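Putative uncharacterized protein (Burkholderia ambifaria, PDB 3W21) probably acts as a non-haem metal- and 2-oxoglutarate-dependent dioxygenase, holding a metal ion, zinc in this crystal, beside the bound 2-oxoglutarate. Local coordinates at residues D31-D36 / L239-N244; L182-A187 / R256-F261; M10-A15 / R224-M229. All coordinates share one frame; numbering follows the deposited sequence.

Interaction 1: residues D31-D36 / L239-N244; sequences DADEAD and LFQSKN. With AKG (2-oxoglutaric acid), chain D.
A chi1 of -160° swings the D33 carboxylate away from its own N and brings OD1 to the amide end of the extended Q241 side chain (chi2 -161°), and the two side chains cross at about a right angle. D33 leaves helix 23-31 with positive phi in a Schellman motif, and the chain then runs into strand 37-41, which pairs antiparallel with strand 236-241 in the jelly-roll core of the 2-oxoglutarate dioxygenase fold. The amide end of Q241 lies between two oxygens: its modelled OE1 is 2.9 Å from D33 OD1 and equally 2.9 Å from A35 O. The carboxylate and amide planes stand steeply against each other. R11 forms salt bridges to both D33 and D36, probably easing the closeness of the two acids. The backbones also join, Q241 N donating to D36 O at 3.2 Å (angle at H 158°). The same oxygen receives a CA-H...O contact from F240 CA at 3.5 Å. F240 itself turns to the active site, packing edge-to-face with the zinc ligand H246. Its ring presents an edge to the bound 2-oxoglutarate, F240 CZ lying 3.7 Å from AKG O2.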
loop_
_atom_site.group_PDB
_atom_site.type_symbol
_atom_site.label_atom_id
_atom_site.label_comp_id
_atom_site.label_asym_id
_atom_site.label_seq_id
_atom_site.Cartn_x
_atom_site.Cartn_y
_atom_site.Cartn_z
ATOM N N ASP A 31 27.227 -7.577 -9.845
ATOM C CA ASP A 31 26.388 -8.734 -9.686
ATOM C C ASP A 31 27.210 -10.022 -9.730
ATOM O O ASP A 31 26.892 -11.018 -9.041
ATOM C CB ASP A 31 25.337 -8.765 -10.837
ATOM C CG ASP A 31 24.215 -9.758 -10.583
ATOM O OD1 ASP A 31 23.706 -9.845 -9.452
ATOM O OD2 ASP A 31 23.841 -10.447 -11.535
ATOM N N ALA A 32 28.303 -10.011 -10.468
ATOM C CA ALA A 32 29.178 -11.183 -10.476
ATOM C C ALA A 32 30.118 -11.211 -9.251
ATOM O O ALA A 32 30.916 -12.111 -9.090
ATOM C CB ALA A 32 29.937 -11.312 -11.851
ATOM N N ASP A 33 29.985 -10.290 -8.301
ATOM C CA ASP A 33 30.940 -10.261 -7.170
ATOM C C ASP A 33 32.381 -10.109 -7.634
ATOM O O ASP A 33 33.296 -10.612 -7.018
ATOM C CB ASP A 33 30.765 -11.451 -6.200
ATOM C CG ASP A 33 31.363 -11.178 -4.863
ATOM O OD1 ASP A 33 31.468 -9.995 -4.483
ATOM O OD2 ASP A 33 31.823 -12.114 -4.198
ATOM N N GLU A 34 32.574 -9.351 -8.704
ATOM C CA GLU A 34 33.927 -9.053 -9.231
ATOM C C GLU A 34 34.379 -7.674 -8.771
ATOM O O GLU A 34 35.501 -7.269 -9.074
ATOM C CB GLU A 34 33.889 -9.058 -10.769
ATOM C CG GLU A 34 33.916 -10.467 -11.306
ATOM C CD GLU A 34 33.569 -10.511 -12.792
ATOM O OE1 GLU A 34 33.490 -9.424 -13.419
ATOM O OE2 GLU A 34 33.342 -11.630 -13.293
ATOM N N ALA A 35 33.517 -6.947 -8.037
ATOM C CA ALA A 35 33.901 -5.605 -7.532
ATOM C C ALA A 35 33.042 -5.297 -6.303
ATOM O O ALA A 35 31.926 -5.851 -6.163
ATOM C CB ALA A 35 33.659 -4.527 -8.622
ATOM N N ASP A 36 33.517 -4.392 -5.448
ATOM C CA ASP A 36 32.750 -4.078 -4.244
ATOM C C ASP A 36 32.030 -2.759 -4.438
ATOM O O ASP A 36 30.958 -2.583 -3.933
ATOM C CB ASP A 36 33.633 -4.101 -3.005
ATOM C CG ASP A 36 34.283 -5.475 -2.801
ATOM O OD1 ASP A 36 33.507 -6.435 -2.574
ATOM O OD2 ASP A 36 35.544 -5.588 -2.913
ATOM N N LEU A 239 28.075 2.931 -7.524
ATOM C CA LEU A 239 27.358 1.652 -7.517
ATOM C C LEU A 239 28.143 0.749 -6.513
ATOM O O LEU A 239 29.386 0.679 -6.544
ATOM C CB LEU A 239 27.435 1.046 -8.919
ATOM C CG LEU A 239 26.717 1.884 -9.975
ATOM C CD1 LEU A 239 27.028 1.257 -11.332
ATOM C CD2 LEU A 239 25.218 1.849 -9.641
ATOM N N PHE A 240 27.428 0.075 -5.630
ATOM C CA PHE A 240 28.108 -0.727 -4.610
ATOM C C PHE A 240 27.204 -1.812 -4.049
ATOM O O PHE A 240 25.978 -1.731 -4.179
ATOM C CB PHE A 240 28.597 0.181 -3.466
ATOM C CG PHE A 240 27.461 0.816 -2.655
ATOM C CD1 PHE A 240 26.787 1.924 -3.130
ATOM C CD2 PHE A 240 27.128 0.307 -1.381
ATOM C CE1 PHE A 240 25.744 2.517 -2.412
ATOM C CE2 PHE A 240 26.091 0.893 -0.671
ATOM C CZ PHE A 240 25.424 1.998 -1.164
ATOM N N GLN A 241 27.827 -2.819 -3.402
ATOM C CA GLN A 241 27.092 -3.950 -2.831
ATOM C C GLN A 241 26.607 -3.442 -1.446
ATOM O O GLN A 241 27.431 -3.185 -0.525
ATOM C CB GLN A 241 28.029 -5.141 -2.674
ATOM C CG GLN A 241 28.453 -5.696 -4.032
ATOM C CD GLN A 241 28.998 -7.131 -3.990
ATOM O OE1 GLN A 241 29.959 -7.472 -4.709
ATOM N NE2 GLN A 241 28.451 -7.948 -3.111
ATOM N N SER A 242 25.313 -3.196 -1.333
ATOM C CA SER A 242 24.761 -2.458 -0.168
ATOM C C SER A 242 24.647 -3.338 1.097
ATOM O O SER A 242 24.364 -2.816 2.191
ATOM C CB SER A 242 23.400 -1.846 -0.528
ATOM O OG SER A 242 22.467 -2.935 -0.789
ATOM N N LYS A 243 24.877 -4.637 0.981
ATOM C CA LYS A 243 24.956 -5.493 2.191
ATOM C C LYS A 243 26.251 -5.267 3.037
ATOM O O LYS A 243 26.262 -5.583 4.206
ATOM C CB LYS A 243 24.801 -6.957 1.799
ATOM C CG LYS A 243 23.321 -7.291 1.558
ATOM C CD LYS A 243 23.150 -8.788 1.223
ATOM C CE LYS A 243 23.578 -9.713 2.313
ATOM N NZ LYS A 243 23.058 -9.371 3.676
ATOM N N ASN A 244 27.303 -4.698 2.446
ATOM C CA ASN A 244 28.495 -4.309 3.207
ATOM C C ASN A 244 28.207 -3.105 4.042
ATOM O O ASN A 244 27.647 -2.157 3.544
ATOM C CB ASN A 244 29.636 -4.019 2.253
ATOM C CG ASN A 244 30.205 -5.308 1.713
ATOM O OD1 ASN A 244 31.088 -5.899 2.296
ATOM N ND2 ASN A 244 29.658 -5.771 0.700
HETATM C C1 AKG D . 22.673 4.345 0.132
HETATM O O1 AKG D . 22.166 3.338 0.692
HETATM O O2 AKG D . 22.723 4.475 -1.124
HETATM C C2 AKG D . 23.243 5.380 1.021
HETATM O O5 AKG D . 23.795 5.072 2.074
HETATM C C3 AKG D . 23.135 6.839 0.655
HETATM C C4 AKG D . 24.123 7.191 -0.458
HETATM C C5 AKG D . 23.981 8.670 -0.746
HETATM O O3 AKG D . 25.007 9.358 -0.563
HETATM O O4 AKG D . 22.873 9.159 -1.130
#

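Interaction 2: residues L182-A187 / R256-F261; sequences LTIQGA and RTMGLF. With AKG (2-oxoglutaric acid), chain D.
Strands 178-183 and 255-265 run antiparallel here, L182 and M258 forming a hydrogen-bonded pair and T183 and T257 a non-hydrogen-bonded one, before a classic beta bulge sets both I184 and Q185 opposite R256. At the bulge R256 O accepts two bonds from the same face of its carbonyl plane, from I184 N at 2.8 Å and from Q185 N at 3.2 Å. R256 N returns a bond to Q185 O at 2.7 Å. The side chain of R256 bends at chi3 (-62°), bringing its guanidinium beside I184 and Q185 at the bulge. There I184 CG2 sits over one face of the group, 3.7 Å from R256 NH2 and offset toward the rim, while W52 makes a cation-pi contact with the same arginine. The other branch of I184 meets the selenomethionine M258, I184 CG1 and M258 CE being 3.7 Å apart, and L182 CD2 adds a looser contact to M258 SE. T183 and T257 lie on the other face, that of the cosubstrate. T257 OG1 stands between the backbone N and the carbonyl carbon (chi1 65°), a position from which it donates to AKG O4 at 2.8 Å. R255, R141 and Y143 also bind this ligand. The hydroxyl thus adds a neutral donor to a pocket rich in arginine, and the sheet bonding on the neighbouring residues probably helps hold it in place for the carboxylate.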
loop_
_atom_site.group_PDB
_atom_site.type_symbol
_atom_site.label_atom_id
_atom_site.label_comp_id
_atom_site.label_asym_id
_atom_site.label_seq_id
_atom_site.Cartn_x
_atom_site.Cartn_y
_atom_site.Cartn_z
ATOM N N LEU A 182 23.787 8.943 -7.672
ATOM C CA LEU A 182 24.444 9.969 -8.457
ATOM C C LEU A 182 24.579 11.170 -7.563
ATOM O O LEU A 182 23.594 11.626 -6.986
ATOM C CB LEU A 182 23.500 10.311 -9.624
ATOM C CG LEU A 182 23.895 11.488 -10.494
ATOM C CD1 LEU A 182 25.338 11.310 -10.937
ATOM C CD2 LEU A 182 22.864 11.605 -11.661
ATOM N N THR A 183 25.791 11.701 -7.445
ATOM C CA THR A 183 26.000 12.923 -6.657
ATOM C C THR A 183 25.732 14.145 -7.547
ATOM O O THR A 183 26.230 14.215 -8.687
ATOM C CB THR A 183 27.440 12.979 -6.055
ATOM O OG1 THR A 183 27.603 11.914 -5.073
ATOM C CG2 THR A 183 27.628 14.261 -5.304
ATOM N N ILE A 184 24.940 15.074 -7.020
ATOM C CA ILE A 184 24.577 16.270 -7.745
ATOM C C ILE A 184 25.313 17.498 -7.198
ATOM O O ILE A 184 25.762 18.288 -7.990
ATOM C CB ILE A 184 23.044 16.568 -7.716
ATOM C CG1 ILE A 184 22.265 15.518 -8.501
ATOM C CG2 ILE A 184 22.757 17.968 -8.309
ATOM C CD1 ILE A 184 22.760 15.235 -9.907
ATOM N N GLN A 185 25.396 17.626 -5.860
ATOM C CA GLN A 185 26.128 18.685 -5.172
ATOM C C GLN A 185 26.815 18.104 -3.925
ATOM O O GLN A 185 26.185 17.372 -3.112
ATOM C CB GLN A 185 25.171 19.860 -4.813
ATOM C CG GLN A 185 25.768 20.921 -3.865
ATOM C CD GLN A 185 24.823 22.053 -3.435
ATOM O OE1 GLN A 185 25.255 23.194 -3.363
ATOM N NE2 GLN A 185 23.563 21.746 -3.116
ATOM N N GLY A 186 28.104 18.412 -3.797
ATOM C CA GLY A 186 28.977 17.851 -2.766
ATOM C C GLY A 186 29.136 18.880 -1.663
ATOM O O GLY A 186 29.004 20.079 -1.936
ATOM N N ALA A 187 29.371 18.441 -0.415
ATOM C CA ALA A 187 29.592 19.408 0.696
ATOM C C ALA A 187 30.955 20.073 0.535
ATOM O O ALA A 187 31.852 19.529 -0.131
ATOM C CB ALA A 187 29.488 18.727 2.053
ATOM N N ARG A 256 23.720 17.040 -2.166
ATOM C CA ARG A 256 22.534 16.536 -2.854
ATOM C C ARG A 256 22.887 15.281 -3.684
ATOM O O ARG A 256 23.900 15.261 -4.390
ATOM C CB ARG A 256 21.920 17.638 -3.745
ATOM C CG ARG A 256 21.222 18.725 -2.952
ATOM C CD ARG A 256 20.459 19.657 -3.868
ATOM N NE ARG A 256 21.341 20.351 -4.796
ATOM C CZ ARG A 256 20.984 20.645 -6.040
ATOM N NH1 ARG A 256 19.782 20.293 -6.476
ATOM N NH2 ARG A 256 21.827 21.278 -6.841
ATOM N N THR A 257 22.061 14.244 -3.540
ATOM C CA THR A 257 22.179 12.988 -4.319
ATOM C C THR A 257 20.809 12.467 -4.739
ATOM O O THR A 257 19.777 12.924 -4.229
ATOM C CB THR A 257 22.854 11.835 -3.523
ATOM O OG1 THR A 257 22.027 11.475 -2.420
ATOM C CG2 THR A 257 24.282 12.213 -3.032
HETATM N N MSE A 258 20.804 11.504 -5.664
HETATM C CA MSE A 258 19.586 10.843 -6.100
HETATM C C MSE A 258 19.955 9.382 -6.012
HETATM O O MSE A 258 21.004 9.038 -6.541
HETATM C CB MSE A 258 19.641 11.096 -7.615
HETATM C CG MSE A 258 18.367 11.515 -8.229
HETATM SE SE MSE A 258 19.009 12.153 -10.005
HETATM C CE MSE A 258 19.024 13.951 -9.339
ATOM N N GLY A 259 19.090 8.499 -5.509
ATOM C CA GLY A 259 19.547 7.106 -5.348
ATOM C C GLY A 259 18.444 6.097 -5.575
ATOM O O GLY A 259 17.267 6.421 -5.519
ATOM N N LEU A 260 18.835 4.852 -5.786
ATOM C CA LEU A 260 17.897 3.755 -5.737
ATOM C C LEU A 260 18.715 2.475 -5.467
ATOM O O LEU A 260 19.917 2.565 -5.313
ATOM C CB LEU A 260 17.116 3.710 -7.050
ATOM C CG LEU A 260 17.560 3.092 -8.398
ATOM C CD1 LEU A 260 16.930 3.749 -9.658
ATOM C CD2 LEU A 260 18.996 2.687 -8.611
ATOM N N PHE A 261 18.034 1.330 -5.354
ATOM C CA PHE A 261 18.698 0.071 -5.185
ATOM C C PHE A 261 18.265 -0.907 -6.274
ATOM O O PHE A 261 17.181 -0.803 -6.818
ATOM C CB PHE A 261 18.306 -0.509 -3.801
ATOM C CG PHE A 261 18.833 0.296 -2.631
ATOM C CD1 PHE A 261 20.055 -0.056 -2.035
ATOM C CD2 PHE A 261 18.102 1.353 -2.107
ATOM C CE1 PHE A 261 20.537 0.614 -0.954
ATOM C CE2 PHE A 261 18.583 2.058 -0.981
ATOM C CZ PHE A 261 19.811 1.686 -0.411
HETATM C C1 AKG D . 22.673 4.345 0.132
HETATM O O1 AKG D . 22.166 3.338 0.692
HETATM O O2 AKG D . 22.723 4.475 -1.124
HETATM C C2 AKG D . 23.243 5.380 1.021
HETATM O O5 AKG D . 23.795 5.072 2.074
HETATM C C3 AKG D . 23.135 6.839 0.655
HETATM C C4 AKG D . 24.123 7.191 -0.458
HETATM C C5 AKG D . 23.981 8.670 -0.746
HETATM O O3 AKG D . 25.007 9.358 -0.563
HETATM O O4 AKG D . 22.873 9.159 -1.130
#

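Interaction 3: residues M10-A15 / R224-M229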
loop_
_atom_site.group_PDB
_atom_site.type_symbol
_atom_site.label_atom_id
_atom_site.label_comp_id
_atom_site.label_asym_id
_atom_site.label_seq_id
_atom_site.Cartn_x
_atom_site.Cartn_y
_atom_site.Cartn_z
HETATM N N MSE A 10 36.656 -0.743 -7.574
HETATM C CA MSE A 10 37.322 -0.953 -6.294
HETATM C C MSE A 10 36.978 -2.314 -5.767
HETATM O O MSE A 10 35.801 -2.739 -5.724
HETATM C CB MSE A 10 36.917 0.079 -5.226
HETATM C CG MSE A 10 37.619 1.445 -5.237
HETATM SE SE MSE A 10 36.770 2.578 -6.584
HETATM C CE MSE A 10 34.874 2.213 -6.444
ATOM N N ARG A 11 38.005 -3.018 -5.306
ATOM C CA ARG A 11 37.841 -4.259 -4.512
ATOM C C ARG A 11 38.657 -4.079 -3.276
ATOM O O ARG A 11 39.751 -3.482 -3.355
ATOM C CB ARG A 11 38.428 -5.472 -5.220
ATOM C CG ARG A 11 37.723 -6.026 -6.438
ATOM C CD ARG A 11 37.457 -7.539 -6.265
ATOM N NE ARG A 11 36.009 -7.803 -6.057
ATOM C CZ ARG A 11 35.423 -7.986 -4.875
ATOM N NH1 ARG A 11 36.202 -7.956 -3.795
ATOM N NH2 ARG A 11 34.066 -8.170 -4.779
ATOM N N PHE A 12 38.170 -4.575 -2.125
ATOM C CA PHE A 12 38.859 -4.402 -0.841
ATOM C C PHE A 12 40.314 -4.833 -0.964
ATOM O O PHE A 12 40.602 -5.879 -1.542
ATOM C CB PHE A 12 38.254 -5.281 0.273
ATOM C CG PHE A 12 36.901 -4.814 0.707
ATOM C CD1 PHE A 12 36.754 -3.583 1.405
ATOM C CD2 PHE A 12 35.774 -5.553 0.393
ATOM C CE1 PHE A 12 35.497 -3.153 1.762
ATOM C CE2 PHE A 12 34.491 -5.067 0.715
ATOM C CZ PHE A 12 34.366 -3.878 1.404
ATOM N N GLY A 13 41.186 -4.038 -0.367
ATOM C CA GLY A 13 42.621 -4.333 -0.257
ATOM C C GLY A 13 43.426 -4.257 -1.541
ATOM O O GLY A 13 44.567 -4.720 -1.571
ATOM N N THR A 14 42.854 -3.701 -2.602
ATOM C CA THR A 14 43.519 -3.754 -3.915
ATOM C C THR A 14 43.361 -2.458 -4.730
ATOM O O THR A 14 42.392 -1.731 -4.548
ATOM C CB THR A 14 43.182 -5.066 -4.701
ATOM O OG1 THR A 14 42.680 -4.732 -5.975
ATOM C CG2 THR A 14 42.131 -5.939 -4.012
ATOM N N ALA A 15 44.337 -2.135 -5.589
ATOM C CA ALA A 15 44.329 -0.866 -6.345
ATOM C C ALA A 15 43.117 -0.823 -7.247
ATOM O O ALA A 15 42.720 -1.863 -7.734
ATOM C CB ALA A 15 45.613 -0.708 -7.199
ATOM N N ARG A 224 38.960 -5.038 12.641
ATOM C CA ARG A 224 39.573 -6.120 11.861
ATOM C C ARG A 224 39.149 -6.070 10.370
ATOM O O ARG A 224 39.674 -6.818 9.544
ATOM C CB ARG A 224 39.180 -7.463 12.473
ATOM N N ALA A 225 38.215 -5.179 10.027
ATOM C CA ALA A 225 37.644 -5.140 8.677
ATOM C C ALA A 225 38.315 -4.112 7.745
ATOM O O ALA A 225 38.421 -2.948 8.102
ATOM C CB ALA A 225 36.145 -4.872 8.756
ATOM N N ALA A 226 38.672 -4.548 6.545
ATOM C CA ALA A 226 39.249 -3.620 5.525
ATOM C C ALA A 226 38.187 -2.621 5.136
ATOM O O ALA A 226 36.990 -2.933 5.156
ATOM C CB ALA A 226 39.707 -4.373 4.284
ATOM N N LYS A 227 38.595 -1.418 4.772
ATOM C CA LYS A 227 37.630 -0.417 4.448
ATOM C C LYS A 227 38.009 0.314 3.155
ATOM O O LYS A 227 39.218 0.485 2.819
ATOM C CB LYS A 227 37.426 0.504 5.665
ATOM C CG LYS A 227 37.947 1.899 5.527
ATOM C CD LYS A 227 37.780 2.644 6.872
ATOM C CE LYS A 227 39.088 2.797 7.645
ATOM N NZ LYS A 227 39.076 4.044 8.490
ATOM N N ILE A 228 36.990 0.667 2.397
ATOM C CA ILE A 228 37.191 1.428 1.189
ATOM C C ILE A 228 36.657 2.823 1.499
ATOM O O ILE A 228 35.494 2.932 1.876
ATOM C CB ILE A 228 36.373 0.825 0.034
ATOM C CG1 ILE A 228 37.006 -0.511 -0.452
ATOM C CG2 ILE A 228 36.364 1.792 -1.134
ATOM C CD1 ILE A 228 36.093 -1.349 -1.360
HETATM N N MSE A 229 37.488 3.868 1.375
HETATM C CA MSE A 229 36.980 5.240 1.476
HETATM C C MSE A 229 36.712 5.834 0.114
HETATM O O MSE A 229 37.586 5.849 -0.817
HETATM C CB MSE A 229 37.919 6.052 2.381
HETATM C CG MSE A 229 37.511 5.845 3.840
HETATM SE SE MSE A 229 38.935 6.628 4.982
HETATM C CE MSE A 229 38.698 8.452 4.302
HETATM O O HOH W 1 40.178 -1.881 1.134
#
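A type II beta turn from R11 to T14, in the link between the antiparallel strands 4-10 and 17-22, lays the ring of F12 against the start of strand 227-230. F12 and G13 occupy the two central positions of the turn. The positive phi of G13 (70°) belongs to this turn type, and T14 N closes it with a bond to R11 O at 3.2 Å. The contact itself is led by F12 and I228, whose side chains cross at about a right angle. I228 CD1 rests over one face of the F12 ring in a CH-pi contact, 3.9 Å from the ring centroid and 24° off the normal, displaced toward the rim on the CD1 and CE1 side. I228 CG1 also reaches that rim, 3.6 Å from F12 CD1. With CG1 anti to its carbonyl carbon (chi1 -73°), I228 sends the longer branch toward the turn, where CD1 touches both the ring and M10 CB, the latter at 4.2 Å. A226 CB approaches the same corner of the ring, 4.2 Å from F12 CD1, and the backbone of K227 passes at the ring edge. Polar exchange between the segments goes through one water. It accepts from G13 N at 2.8 Å and donates to K227 O at 3.1 Å, bridging the turn and the strand beside the apolar patch. Strand 227-230 is an outer strand of the small antiparallel sheet it forms with 193-196 and 246-248. I228 also packs on M195 of the central strand, F12 also touches D197 and N244, and M10 reaches A37 and V39 of strand 37-41, so the end of strand 4-10 and the turn after it join the main sheet to the smaller one.

How the interactions relate
Interactions 1 and 2 are buried and both reach the same large sheet, in which strands 236-241 and 178-183 are neighbours; both touch 2-oxoglutarate, and S242 packs on F261 between them. Their chemistry differs: interaction 2 is mainly strand pairing with a hydroxyl bound to the ligand, whereas interaction 1 joins one backbone bond to a cluster of acids and an amide. Interaction 3 lies at the surface, its centre about 19 Å from the centre of the chain, and relies on apolar contact and a water. It nevertheless adjoins interaction 1, through the R11 salt bridges and N244 against F12, while interactions 2 and 3 do not touch.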